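Polynucleotide 5'-triphosphatase (Acanthamoeba polyphaga mimivirus, PDB 3BGY) removes the terminal phosphate from the 5'-triphosphate end of viral mRNA, the first step of capping, as the N-terminal tunnel-type triphosphatase domain of a multifunctional capping enzyme. Local coordinates at residues A[55-60]-A[232-237]; A[73-76]-A[82-85]; A[108-113]-A[166-171]. One frame throughout, in Å; residues are numbered along the deposited sequence. Where two conformers were deposited one is given.

Contact 1. Residues A[55-60]-A[232-237]; sequences EHYINI and FMIIQD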
ATOM      1  N   GLU A  55     -10.767  -6.885  14.427  0.50 17.27           N
ATOM      2  CA  GLU A  55     -11.998  -7.338  15.084  0.50 20.09           C
ATOM      3  C   GLU A  55     -12.985  -6.184  15.184  0.50 16.23           C
ATOM      4  O   GLU A  55     -14.154  -6.341  14.831  0.50 17.46           O
ATOM      5  CB  GLU A  55     -11.706  -7.891  16.496  0.50 20.69           C
ATOM      6  CG  GLU A  55     -12.901  -8.569  17.208  0.50 32.73           C
ATOM      7  CD  GLU A  55     -13.355  -9.878  16.553  0.50 32.93           C
ATOM      8  OE1 GLU A  55     -12.495 -10.685  16.143  0.50 37.16           O
ATOM      9  OE2 GLU A  55     -14.583 -10.101  16.466  0.50 42.98           O
ATOM     10  N   HIS A  56     -12.474  -5.003  15.537  1.00 14.97           N
ATOM     11  CA  HIS A  56     -13.309  -3.808  15.697  1.00 15.66           C
ATOM     12  C   HIS A  56     -14.004  -3.447  14.387  1.00 17.43           C
ATOM     13  O   HIS A  56     -15.224  -3.283  14.354  1.00 17.17           O
ATOM     14  CB  HIS A  56     -12.479  -2.599  16.150  1.00 15.64           C
ATOM     15  CG  HIS A  56     -13.251  -1.312  16.156  1.00 18.82           C
ATOM     16  ND1 HIS A  56     -14.165  -1.002  17.139  1.00 28.65           N
ATOM     17  CD2 HIS A  56     -13.303  -0.296  15.260  1.00 21.67           C
ATOM     18  CE1 HIS A  56     -14.748   0.151  16.849  1.00 26.42           C
ATOM     19  NE2 HIS A  56     -14.243   0.598  15.715  1.00 25.51           N
ATOM     20  N   TYR A  57     -13.221  -3.356  13.312  1.00 15.89           N
ATOM     21  CA  TYR A  57     -13.807  -2.966  12.029  1.00 14.15           C
ATOM     22  C   TYR A  57     -14.696  -4.016  11.388  1.00 17.00           C
ATOM     23  O   TYR A  57     -15.701  -3.670  10.776  1.00 16.94           O
ATOM     24  CB  TYR A  57     -12.731  -2.449  11.094  1.00 14.37           C
ATOM     25  CG  TYR A  57     -12.304  -1.050  11.441  1.00 14.06           C
ATOM     26  CD1 TYR A  57     -13.156   0.046  11.204  1.00 17.67           C
ATOM     27  CD2 TYR A  57     -11.076  -0.817  12.042  1.00 16.15           C
ATOM     28  CE1 TYR A  57     -12.774   1.367  11.576  1.00 18.46           C
ATOM     29  CE2 TYR A  57     -10.682   0.478  12.412  1.00 18.34           C
ATOM     30  CZ  TYR A  57     -11.534   1.558  12.178  1.00 23.23           C
ATOM     31  OH  TYR A  57     -11.120   2.797  12.566  1.00 20.44           O
ATOM     32  N   ILE A  58     -14.426  -5.293  11.644  1.00 16.31           N
ATOM     33  CA  ILE A  58     -15.301  -6.344  11.101  1.00 17.57           C
ATOM     34  C   ILE A  58     -16.705  -6.239  11.739  1.00 26.77           C
ATOM     35  O   ILE A  58     -17.714  -6.260  11.020  1.00 26.44           O
ATOM     36  CB  ILE A  58     -14.700  -7.761  11.299  1.00 22.95           C
ATOM     37  CG1 ILE A  58     -13.575  -7.956  10.284  1.00 21.73           C
ATOM     38  CG2 ILE A  58     -15.763  -8.872  11.058  1.00 27.68           C
ATOM     39  CD1 ILE A  58     -12.693  -9.142  10.530  1.00 25.92           C
ATOM     40  N   ASN A  59     -16.784  -6.065  13.060  0.50 27.64           N
ATOM     41  CA  ASN A  59     -18.108  -5.969  13.689  0.50 30.82           C
ATOM     42  C   ASN A  59     -18.924  -4.709  13.410  0.50 30.37           C
ATOM     43  O   ASN A  59     -20.156  -4.769  13.415  0.50 31.17           O
ATOM     44  CB  ASN A  59     -18.117  -6.353  15.183  0.50 40.36           C
ATOM     45  CG  ASN A  59     -17.091  -5.612  16.011  0.50 37.48           C
ATOM     46  OD1 ASN A  59     -16.257  -6.237  16.657  0.50 47.83           O
ATOM     47  ND2 ASN A  59     -17.178  -4.289  16.047  0.50 39.73           N
ATOM     48  N   ILE A  60     -18.257  -3.585  13.133  1.00 25.08           N
ATOM     49  CA  ILE A  60     -19.004  -2.360  12.825  1.00 24.14           C
ATOM     50  C   ILE A  60     -19.224  -2.074  11.329  1.00 24.02           C
ATOM     51  O   ILE A  60     -20.072  -1.258  10.982  1.00 25.51           O
ATOM     52  CB  ILE A  60     -18.400  -1.082  13.496  1.00 29.44           C
ATOM     53  CG1 ILE A  60     -17.006  -0.760  12.933  1.00 24.33           C
ATOM     54  CG2 ILE A  60     -18.374  -1.241  15.027  1.00 31.67           C
ATOM     55  CD1 ILE A  60     -16.524   0.640  13.219  1.00 26.54           C
ATOM     56  N   PHE A 232      -6.993   6.266  16.705  1.00 17.78           N
ATOM     57  CA  PHE A 232      -6.146   6.314  17.907  1.00 20.55           C
ATOM     58  C   PHE A 232      -6.881   5.848  19.160  1.00 18.68           C
ATOM     59  O   PHE A 232      -6.276   5.236  20.025  1.00 22.68           O
ATOM     60  CB  PHE A 232      -5.558   7.711  18.146  1.00 18.95           C
ATOM     61  CG  PHE A 232      -4.306   7.971  17.357  1.00 23.14           C
ATOM     62  CD1 PHE A 232      -3.138   7.195  17.586  1.00 26.46           C
ATOM     63  CD2 PHE A 232      -4.281   8.964  16.370  1.00 29.20           C
ATOM     64  CE1 PHE A 232      -1.962   7.419  16.837  1.00 27.69           C
ATOM     65  CE2 PHE A 232      -3.110   9.201  15.613  1.00 26.69           C
ATOM     66  CZ  PHE A 232      -1.952   8.424  15.848  1.00 28.04           C
ATOM     67  N   MET A 233      -8.191   6.079  19.220  1.00 21.80           N
ATOM     68  CA  MET A 233      -8.992   5.616  20.360  1.00 25.50           C
ATOM     69  C   MET A 233      -9.076   4.083  20.409  1.00 28.04           C
ATOM     70  O   MET A 233      -9.211   3.476  21.487  1.00 26.35           O
ATOM     71  CB  MET A 233     -10.377   6.232  20.325  1.00 28.32           C
ATOM     72  CG  MET A 233     -10.409   7.663  20.837  1.00 41.44           C
ATOM     73  SD  MET A 233     -12.061   8.366  20.738  1.00 50.11           S
ATOM     74  CE  MET A 233     -13.016   7.207  21.816  1.00 52.53           C
ATOM     75  N   ILE A 234      -8.944   3.456  19.244  1.00 26.50           N
ATOM     76  CA  ILE A 234      -8.962   2.003  19.185  1.00 27.24           C
ATOM     77  C   ILE A 234      -7.579   1.436  19.540  1.00 28.03           C
ATOM     78  O   ILE A 234      -7.476   0.590  20.433  1.00 33.49           O
ATOM     79  CB  ILE A 234      -9.417   1.472  17.792  1.00 27.40           C
ATOM     80  CG1 ILE A 234     -10.789   2.030  17.435  1.00 29.11           C
ATOM     81  CG2 ILE A 234      -9.518  -0.044  17.801  1.00 29.00           C
ATOM     82  CD1 ILE A 234     -10.976   2.237  15.950  1.00 31.27           C
ATOM     83  N   ILE A 235      -6.521   1.945  18.912  1.00 23.95           N
ATOM     84  CA  ILE A 235      -5.181   1.408  19.159  1.00 27.39           C
ATOM     85  C   ILE A 235      -4.563   1.683  20.530  1.00 29.24           C
ATOM     86  O   ILE A 235      -3.760   0.891  21.003  1.00 32.21           O
ATOM     87  CB  ILE A 235      -4.169   1.694  17.996  1.00 33.10           C
ATOM     88  CG1 ILE A 235      -3.814   3.165  17.879  1.00 30.41           C
ATOM     89  CG2 ILE A 235      -4.760   1.261  16.688  1.00 31.06           C
ATOM     90  CD1 ILE A 235      -2.765   3.459  16.798  1.00 42.91           C
ATOM     91  N   GLN A 236      -4.992   2.760  21.188  1.00 33.58           N
ATOM     92  CA  GLN A 236      -4.466   3.090  22.512  1.00 36.63           C
ATOM     93  C   GLN A 236      -5.166   2.318  23.633  1.00 43.72           C
ATOM     94  O   GLN A 236      -6.364   2.024  23.556  1.00 38.34           O
ATOM     95  CB  GLN A 236      -4.504   4.600  22.754  1.00 38.12           C
ATOM     96  CG  GLN A 236      -3.525   5.363  21.855  1.00 43.29           C
ATOM     97  CD  GLN A 236      -3.617   6.888  21.955  1.00 50.94           C
ATOM     98  OE1 GLN A 236      -4.565   7.424  22.576  1.00 53.52           O
ATOM     99  NE2 GLN A 236      -2.729   7.557  21.385  1.00 53.20           N
ATOM    100  N   ASP A 237      -4.379   1.936  24.636  1.00 51.07           N
ATOM    101  CA  ASP A 237      -4.875   1.182  25.789  1.00 58.15           C
ATOM    102  C   ASP A 237      -5.460   2.120  26.851  1.00 61.82           C
ATOM    103  O   ASP A 237      -4.735   3.034  27.313  1.00 65.08           O
ATOM    104  CB  ASP A 237      -3.747   0.328  26.391  1.00 57.36           C
ATOM    105  CG  ASP A 237      -3.068  -0.581  25.363  1.00 55.84           C
ATOM    106  OD1 ASP A 237      -3.743  -1.086  24.441  1.00 50.32           O
ATOM    107  OD2 ASP A 237      -1.847  -0.803  25.491  1.00 60.20           O
ATOM    108  OXT ASP A 237      -6.653   1.945  27.178  1.00 65.40           O
TER

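Contact 2. Residues A[73-76]-A[82-85]; sequences DISL and NVYR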
ATOM      1  N   ASP A  73       2.984  -9.333  -3.705  1.00 12.07           N
ATOM      2  CA  ASP A  73       3.533  -8.153  -4.383  1.00 13.53           C
ATOM      3  C   ASP A  73       4.966  -8.428  -4.795  1.00 18.34           C
ATOM      4  O   ASP A  73       5.777  -8.842  -3.970  1.00 17.48           O
ATOM      5  CB  ASP A  73       3.607  -6.932  -3.452  1.00 15.73           C
ATOM      6  CG  ASP A  73       2.334  -6.142  -3.405  1.00 21.50           C
ATOM      7  OD1 ASP A  73       1.424  -6.407  -4.204  1.00 22.19           O
ATOM      8  OD2 ASP A  73       2.260  -5.206  -2.584  1.00 24.60           O
ATOM      9  N   ILE A  74       5.289  -8.150  -6.057  1.00 13.02           N
ATOM     10  CA  ILE A  74       6.653  -8.337  -6.549  1.00 11.36           C
ATOM     11  C   ILE A  74       7.055  -6.955  -7.004  1.00 11.94           C
ATOM     12  O   ILE A  74       6.469  -6.387  -7.926  1.00 14.16           O
ATOM     13  CB  ILE A  74       6.748  -9.341  -7.732  1.00 12.30           C
ATOM     14  CG1 ILE A  74       6.198 -10.704  -7.328  1.00 15.91           C
ATOM     15  CG2 ILE A  74       8.216  -9.572  -8.115  1.00 15.73           C
ATOM     16  CD1 ILE A  74       4.801 -10.952  -7.818  1.00 21.73           C
ATOM     17  N   SER A  75       8.024  -6.379  -6.302  1.00 12.05           N
ATOM     18  CA  SER A  75       8.463  -5.040  -6.646  1.00 10.63           C
ATOM     19  C   SER A  75       9.831  -5.047  -7.304  1.00 15.92           C
ATOM     20  O   SER A  75      10.777  -5.621  -6.756  1.00 15.02           O
ATOM     21  CB  SER A  75       8.564  -4.181  -5.388  1.00 15.15           C
ATOM     22  OG  SER A  75       7.310  -4.045  -4.747  1.00 15.58           O
ATOM     23  N   LEU A  76       9.920  -4.405  -8.469  1.00 11.86           N
ATOM     24  CA  LEU A  76      11.209  -4.241  -9.157  1.00 12.56           C
ATOM     25  C   LEU A  76      11.667  -2.851  -8.799  1.00 13.28           C
ATOM     26  O   LEU A  76      10.985  -1.871  -9.100  1.00 14.71           O
ATOM     27  CB  LEU A  76      11.077  -4.355 -10.671  1.00 12.28           C
ATOM     28  CG  LEU A  76      10.412  -5.595 -11.215  1.00 16.55           C
ATOM     29  CD1 LEU A  76      10.466  -5.466 -12.741  1.00 12.59           C
ATOM     30  CD2 LEU A  76      11.115  -6.888 -10.758  1.00 20.46           C
ATOM     31  N   ASN A  82      12.832   4.310  -8.113  1.00 16.14           N
ATOM     32  CA  ASN A  82      11.433   4.165  -8.473  1.00 14.25           C
ATOM     33  C   ASN A  82      11.110   2.687  -8.596  1.00 13.91           C
ATOM     34  O   ASN A  82      12.017   1.840  -8.677  1.00 14.00           O
ATOM     35  CB  ASN A  82      11.093   4.988  -9.710  1.00 14.81           C
ATOM     36  CG  ASN A  82      11.262   6.459  -9.458  1.00 20.42           C
ATOM     37  OD1 ASN A  82      10.913   6.950  -8.373  1.00 18.45           O
ATOM     38  ND2 ASN A  82      11.873   7.162 -10.403  1.00 25.40           N
ATOM     39  N   VAL A  83       9.819   2.367  -8.597  1.00 12.36           N
ATOM     40  CA  VAL A  83       9.423   0.977  -8.497  1.00 11.39           C
ATOM     41  C   VAL A  83       8.360   0.571  -9.495  1.00 11.91           C
ATOM     42  O   VAL A  83       7.435   1.308  -9.719  1.00 13.01           O
ATOM     43  CB  VAL A  83       8.847   0.718  -7.036  1.00 15.39           C
ATOM     44  CG1 VAL A  83       8.271  -0.693  -6.874  1.00 15.76           C
ATOM     45  CG2 VAL A  83       9.945   0.937  -5.989  1.00 15.95           C
ATOM     46  N   TYR A  84       8.492  -0.645 -10.023  1.00 13.25           N
ATOM     47  CA  TYR A  84       7.489  -1.225 -10.940  1.00 11.58           C
ATOM     48  C   TYR A  84       6.985  -2.408 -10.119  1.00 13.57           C
ATOM     49  O   TYR A  84       7.748  -3.340  -9.827  1.00 15.22           O
ATOM     50  CB  TYR A  84       8.144  -1.720 -12.253  1.00 10.12           C
ATOM     51  CG  TYR A  84       7.121  -2.180 -13.297  1.00 12.64           C
ATOM     52  CD1 TYR A  84       6.542  -1.269 -14.192  1.00 17.25           C
ATOM     53  CD2 TYR A  84       6.776  -3.537 -13.400  1.00 15.19           C
ATOM     54  CE1 TYR A  84       5.631  -1.724 -15.203  1.00 18.57           C
ATOM     55  CE2 TYR A  84       5.877  -4.000 -14.391  1.00 15.90           C
ATOM     56  CZ  TYR A  84       5.322  -3.086 -15.276  1.00 16.61           C
ATOM     57  OH  TYR A  84       4.464  -3.537 -16.250  1.00 19.57           O
ATOM     58  N   ARG A  85       5.737  -2.331  -9.669  1.00 11.06           N
ATOM     59  CA  ARG A  85       5.178  -3.380  -8.808  1.00 10.29           C
ATOM     60  C   ARG A  85       3.987  -4.135  -9.383  1.00 13.58           C
ATOM     61  O   ARG A  85       3.038  -3.528  -9.852  1.00 14.62           O
ATOM     62  CB  ARG A  85       4.767  -2.770  -7.458  1.00 12.28           C
ATOM     63  CG  ARG A  85       4.223  -3.768  -6.404  1.00 15.18           C
ATOM     64  CD  ARG A  85       3.685  -3.036  -5.195  1.00 21.83           C
ATOM     65  NE  ARG A  85       2.486  -2.269  -5.522  1.00 24.94           N
ATOM     66  CZ  ARG A  85       1.845  -1.471  -4.664  1.00 39.47           C
ATOM     67  NH1 ARG A  85       2.280  -1.330  -3.417  1.00 42.99           N
ATOM     68  NH2 ARG A  85       0.767  -0.811  -5.053  1.00 39.20           N
TER

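Contact 3. Residues A[108-113]-A[166-171]; sequences DISRYI and GSERIM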
ATOM      1  N   ASP A 108      15.615 -13.159 -15.161  1.00 20.70           N
ATOM      2  CA  ASP A 108      14.494 -13.972 -15.684  1.00 20.62           C
ATOM      3  C   ASP A 108      13.203 -13.533 -15.007  1.00 20.78           C
ATOM      4  O   ASP A 108      12.155 -13.459 -15.652  1.00 24.15           O
ATOM      5  CB  ASP A 108      14.670 -15.467 -15.374  1.00 24.23           C
ATOM      6  CG  ASP A 108      15.657 -16.171 -16.317  1.00 32.85           C
ATOM      7  OD1 ASP A 108      15.968 -15.623 -17.392  1.00 30.43           O
ATOM      8  OD2 ASP A 108      16.102 -17.280 -15.968  1.00 34.62           O
ATOM      9  N   ILE A 109      13.292 -13.260 -13.699  1.00 20.02           N
ATOM     10  CA  ILE A 109      12.140 -12.806 -12.929  1.00 18.84           C
ATOM     11  C   ILE A 109      11.697 -11.403 -13.363  1.00 16.26           C
ATOM     12  O   ILE A 109      10.494 -11.188 -13.608  1.00 21.19           O
ATOM     13  CB  ILE A 109      12.410 -12.856 -11.387  1.00 14.64           C
ATOM     14  CG1 ILE A 109      12.681 -14.293 -10.960  1.00 17.53           C
ATOM     15  CG2 ILE A 109      11.193 -12.231 -10.598  1.00 17.96           C
ATOM     16  CD1 ILE A 109      13.174 -14.496  -9.532  1.00 19.86           C
ATOM     17  N   SER A 110      12.643 -10.477 -13.512  0.50 17.31           N
ATOM     18  CA  SER A 110      12.322  -9.110 -13.931  0.50 15.60           C
ATOM     19  C   SER A 110      11.680  -9.063 -15.314  0.50 18.13           C
ATOM     20  O   SER A 110      10.664  -8.397 -15.514  0.50 14.08           O
ATOM     21  CB  SER A 110      13.559  -8.225 -13.937  0.50 16.48           C
ATOM     22  OG  SER A 110      14.084  -8.072 -12.639  0.50 13.19           O
ATOM     23  N   ARG A 111      12.197  -9.895 -16.218  1.00 19.79           N
ATOM     24  CA  ARG A 111      11.696  -9.925 -17.601  1.00 19.01           C
ATOM     25  C   ARG A 111      10.271 -10.486 -17.623  1.00 19.43           C
ATOM     26  O   ARG A 111       9.420  -9.955 -18.329  1.00 22.20           O
ATOM     27  CB  ARG A 111      12.646 -10.729 -18.489  1.00 20.48           C
ATOM     28  CG  ARG A 111      13.821  -9.890 -18.954  1.00 24.60           C
ATOM     29  CD  ARG A 111      14.754 -10.712 -19.839  1.00 36.20           C
ATOM     30  NE  ARG A 111      15.460 -11.725 -19.064  1.00 43.48           N
ATOM     31  CZ  ARG A 111      16.157 -12.735 -19.582  1.00 51.56           C
ATOM     32  NH1 ARG A 111      16.240 -12.893 -20.896  1.00 38.24           N
ATOM     33  NH2 ARG A 111      16.827 -13.547 -18.775  1.00 48.08           N
ATOM     34  N   TYR A 112      10.011 -11.465 -16.757  1.00 19.24           N
ATOM     35  CA  TYR A 112       8.683 -12.071 -16.620  1.00 22.33           C
ATOM     36  C   TYR A 112       7.733 -11.026 -16.043  1.00 21.95           C
ATOM     37  O   TYR A 112       6.636 -10.823 -16.565  1.00 20.87           O
ATOM     38  CB  TYR A 112       8.708 -13.328 -15.727  1.00 21.94           C
ATOM     39  CG  TYR A 112       7.320 -13.903 -15.386  1.00 27.78           C
ATOM     40  CD1 TYR A 112       6.612 -14.707 -16.315  1.00 37.38           C
ATOM     41  CD2 TYR A 112       6.692 -13.613 -14.143  1.00 33.38           C
ATOM     42  CE1 TYR A 112       5.307 -15.212 -16.012  1.00 38.05           C
ATOM     43  CE2 TYR A 112       5.383 -14.108 -13.838  1.00 33.74           C
ATOM     44  CZ  TYR A 112       4.709 -14.901 -14.776  1.00 39.46           C
ATOM     45  OH  TYR A 112       3.451 -15.374 -14.474  1.00 53.83           O
ATOM     46  N   ILE A 113       8.184 -10.322 -15.000  1.00 19.18           N
ATOM     47  CA  ILE A 113       7.345  -9.299 -14.365  1.00 18.17           C
ATOM     48  C   ILE A 113       6.911  -8.172 -15.321  1.00 20.52           C
ATOM     49  O   ILE A 113       5.713  -7.848 -15.388  1.00 20.50           O
ATOM     50  CB  ILE A 113       8.012  -8.766 -13.038  1.00 16.12           C
ATOM     51  CG1 ILE A 113       8.096  -9.890 -12.010  1.00 20.90           C
ATOM     52  CG2 ILE A 113       7.242  -7.568 -12.440  1.00 19.51           C
ATOM     53  CD1 ILE A 113       6.745 -10.483 -11.537  1.00 24.36           C
ATOM     54  N   GLY A 166      19.230  -5.385 -15.755  1.00 32.25           N
ATOM     55  CA  GLY A 166      19.806  -6.522 -15.056  1.00 31.40           C
ATOM     56  C   GLY A 166      20.335  -6.152 -13.673  1.00 29.63           C
ATOM     57  O   GLY A 166      20.734  -7.030 -12.909  1.00 35.35           O
ATOM     58  N   SER A 167      20.354  -4.860 -13.352  1.00 23.97           N
ATOM     59  CA  SER A 167      20.844  -4.391 -12.057  1.00 27.78           C
ATOM     60  C   SER A 167      19.695  -4.013 -11.102  1.00 26.65           C
ATOM     61  O   SER A 167      19.888  -3.301 -10.105  1.00 30.42           O
ATOM     62  CB  SER A 167      21.795  -3.200 -12.246  1.00 37.16           C
ATOM     63  OG  SER A 167      21.083  -2.018 -12.574  1.00 42.73           O
ATOM     64  N   GLU A 168      18.492  -4.449 -11.449  1.00 20.31           N
ATOM     65  CA  GLU A 168      17.302  -4.178 -10.618  1.00 22.74           C
ATOM     66  C   GLU A 168      17.336  -4.990  -9.330  1.00 22.55           C
ATOM     67  O   GLU A 168      17.871  -6.111  -9.315  1.00 20.66           O
ATOM     68  CB  GLU A 168      16.014  -4.586 -11.357  1.00 19.89           C
ATOM     69  CG  GLU A 168      15.620  -3.708 -12.548  1.00 23.65           C
ATOM     70  CD  GLU A 168      16.486  -3.909 -13.785  1.00 25.02           C
ATOM     71  OE1 GLU A 168      17.051  -5.014 -13.948  1.00 25.80           O
ATOM     72  OE2 GLU A 168      16.595  -2.954 -14.587  1.00 27.87           O
ATOM     73  N   ARG A 169      16.791  -4.404  -8.260  1.00 14.56           N
ATOM     74  CA  ARG A 169      16.649  -5.101  -6.988  1.00 13.07           C
ATOM     75  C   ARG A 169      15.207  -5.637  -6.970  1.00 13.61           C
ATOM     76  O   ARG A 169      14.330  -5.065  -7.637  1.00 18.33           O
ATOM     77  CB  ARG A 169      16.861  -4.146  -5.794  1.00 15.15           C
ATOM     78  CG  ARG A 169      18.302  -3.640  -5.593  1.00 21.88           C
ATOM     79  CD  ARG A 169      18.310  -2.497  -4.554  1.00 23.90           C
ATOM     80  NE  ARG A 169      19.639  -2.077  -4.057  1.00 20.69           N
ATOM     81  CZ  ARG A 169      20.464  -1.257  -4.709  1.00 23.07           C
ATOM     82  NH1 ARG A 169      20.129  -0.769  -5.899  1.00 27.62           N
ATOM     83  NH2 ARG A 169      21.589  -0.837  -4.127  1.00 24.86           N
ATOM     84  N   ILE A 170      14.964  -6.771  -6.321  1.00 14.07           N
ATOM     85  CA  ILE A 170      13.596  -7.290  -6.251  1.00 13.25           C
ATOM     86  C   ILE A 170      13.197  -7.534  -4.801  1.00 15.83           C
ATOM     87  O   ILE A 170      14.005  -8.002  -3.993  1.00 16.27           O
ATOM     88  CB  ILE A 170      13.393  -8.597  -7.042  1.00 15.93           C
ATOM     89  CG1 ILE A 170      13.928  -8.445  -8.467  1.00 16.74           C
ATOM     90  CG2 ILE A 170      11.889  -8.928  -7.147  1.00 16.46           C
ATOM     91  CD1 ILE A 170      14.037  -9.760  -9.194  1.00 19.48           C
ATOM     92  N   MET A 171      11.956  -7.190  -4.480  0.50 13.46           N
ATOM     93  CA  MET A 171      11.418  -7.403  -3.142  0.50 15.14           C
ATOM     94  C   MET A 171      10.069  -8.101  -3.260  0.50 12.57           C
ATOM     95  O   MET A 171       9.292  -7.827  -4.191  0.50 13.01           O
ATOM     96  CB  MET A 171      11.283  -6.078  -2.389  0.50 18.51           C
ATOM     97  CG  MET A 171      10.740  -6.211  -0.971  0.50 18.92           C
ATOM     98  SD  MET A 171      10.609  -4.620  -0.199  0.50 25.09           S
ATOM     99  CE  MET A 171       9.619  -3.716  -1.435  0.50 25.69           C
TER
HETATM  100  O   HOH W   1      16.749  -7.673 -13.404  1.00 26.32           O

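Contact 1. Residues A[55-60]-A[232-237]
One face of the His56 imidazole is covered by Ile234, whose CG1 sits 4.1 Å from the ring centroid and only 14° off the ring normal, a CH-pi contact displaced toward the rim of the ring. At the edge of the same imidazole, in its plane, lies CD2 of the next residue, Tyr57. The phenol in turn has His56 CD2 over the centre of one face, so the two neighbouring rings meet edge to face. Ile234 CD1 approaches the phenol obliquely, 3.4 Å from Tyr57 OH and 3.9 Å from Tyr57 CZ.

That methyl sits in the corner the two rings form, also 3.5 Å from His56 CD2. The imidazole can meet it because His56 CG is anti to the backbone N (chi1 172°), which carries the ring out toward the other helix, and the isoleucine lies across it at about a right angle.

The contact joins the C-terminal end of helix 47-60 to that of helix 221-235, the last helix of the domain, on the outside of the beta barrel of this tunnel triphosphatase. Tyr57 is buried against the barrel, its ring meeting Phe180 and its side chain touching Ile182, both of strand 169-183. His56 is more open.

One turn earlier, Arg52 adds polar bonds to the end of helix 221-235 and the tail after it: its NH1 is hydrogen-bonded to Ile234 O, and its NH2 makes a salt bridge to OD1 of the C-terminal Asp237. Ile53, beside Arg52 in the chain, also touches Ile234.

Contact 2. Residues A[73-76]-A[82-85]
Leu76 and Tyr84 form an antiparallel hydrogen-bonded pair. Leu76 N donates to Tyr84 O at 2.8 Å with an N-H...O angle of 172°, and Tyr84 N returns the bond to Leu76 O at 2.9 Å. The second donor lies in the carbonyl plane of its acceptor, while the first is tilted from it. Ser75 and Arg85 follow as a non-hydrogen-bonded pair. Weaker CA-H...O contacts fill in beside the bonds, from Val83 CA to Leu76 O at 3.3 Å and from Arg85 CA to Ile74 O at 3.4 Å. Together these zip up the hairpin of strands 66-77 and 83-88, two neighbours in the antiparallel barrel of the tunnel triphosphatase.

Apolar contacts are found on both faces. Leu76 CD1 meets Tyr84 CD2 at 4.2 Å on the face turned to helix 106-115, where Leu76 also touches Ile113 and Val114. On the other face Ser75 CB packs against Val83 CG1.

The charged contact shares that second face. With CG opposite the backbone N (chi1 -177°), the Arg85 chain is laid across the neighbouring strand: CG passes 3.5 Å from Ser75 OG and CD comes 3.7 Å from Asp73 OD2. The bend at chi3 then carries the guanidinium past the carboxylate, NH1 ending 4.0 Å from OD2 in a long salt bridge. Asp73 OD1 is hydrogen-bonded to Ser87 OG; Lys175 NZ makes a weak, long ion pair with Asp73 OD2, and Glu149 OE1 another with Arg85 NH2. With the planes 26° apart and no N-H directed at OD2, Asp73 and Arg85 attract by charge alone, and so charged a face is consistent with the lining of the tunnel.

Contact 3. Residues A[108-113]-A[166-171]
Ile170 points its CD1 methyl at the helix, into the angle between Ile109 and Ser110, where helix 106-115 packs on the outside of the triphosphatase barrel at the start of strand 169-183. Ile109 and Ile170 lie oblique to each other, branch against tip: Ile109 CG2 is 4.0 Å from Ile170 CD1. The branch faces the strand because CG2 is the one anti to the backbone N, while CG1 takes the position opposite the carbonyl carbon (chi1 -62°). Ile109 also packs on Phe97 and Phe101 of helix 91-101, and Ile170 on Leu76 of the neighbouring strand, so the two isoleucines join the helical layer to the sheet.

Ser110, one residue further along the helix, is modelled in two conformers, and its contacts here are those of one of them. The side of its OG rests against the same methyl, 3.8 Å from Ile170 CD1. That oxygen is also hydrogen-bonded to Ser106 O, one turn back in its own helix.

Glu168 approaches Ser110 less closely, its CB 4.2 Å from Ser110 OG. A bend at chi2 (74°) folds its carboxylate back over its own loop, where OE2 accepts from Thr165 N and OE1, by its syn lone pair, from Gly166 N at 2.9 Å. The carboxylate thus ties together the turn that leads into the strand. A water bridges the two side chains: it donates to Glu168 OE1 at 2.7 Å and, in that same serine conformer, is hydrogen-bonded to Ser110 OG at 2.8 Å.

Contacts 2 and 3 adjoin, their centres about 9 Å apart, and hold parts of one sheet: strands 66-77 and 169-183 are neighbours, joined by Ser75 N to Met171 O at 2.9 Å, a probable hydrogen bond. Leu76 and Ile74 then pack on the helix of contact 3 through Ser110 and Ile113. Contact 1 lies on the opposite side of the chain's centre, about 31 Å from contact 2 between centres, and is only partly buried, whereas the other two are buried. The chemistry follows the place: strand pairing with charges in the barrel wall, helix-on-sheet packing with a water bridge in contact 3, and rings against one isoleucine between two outer helices in contact 1.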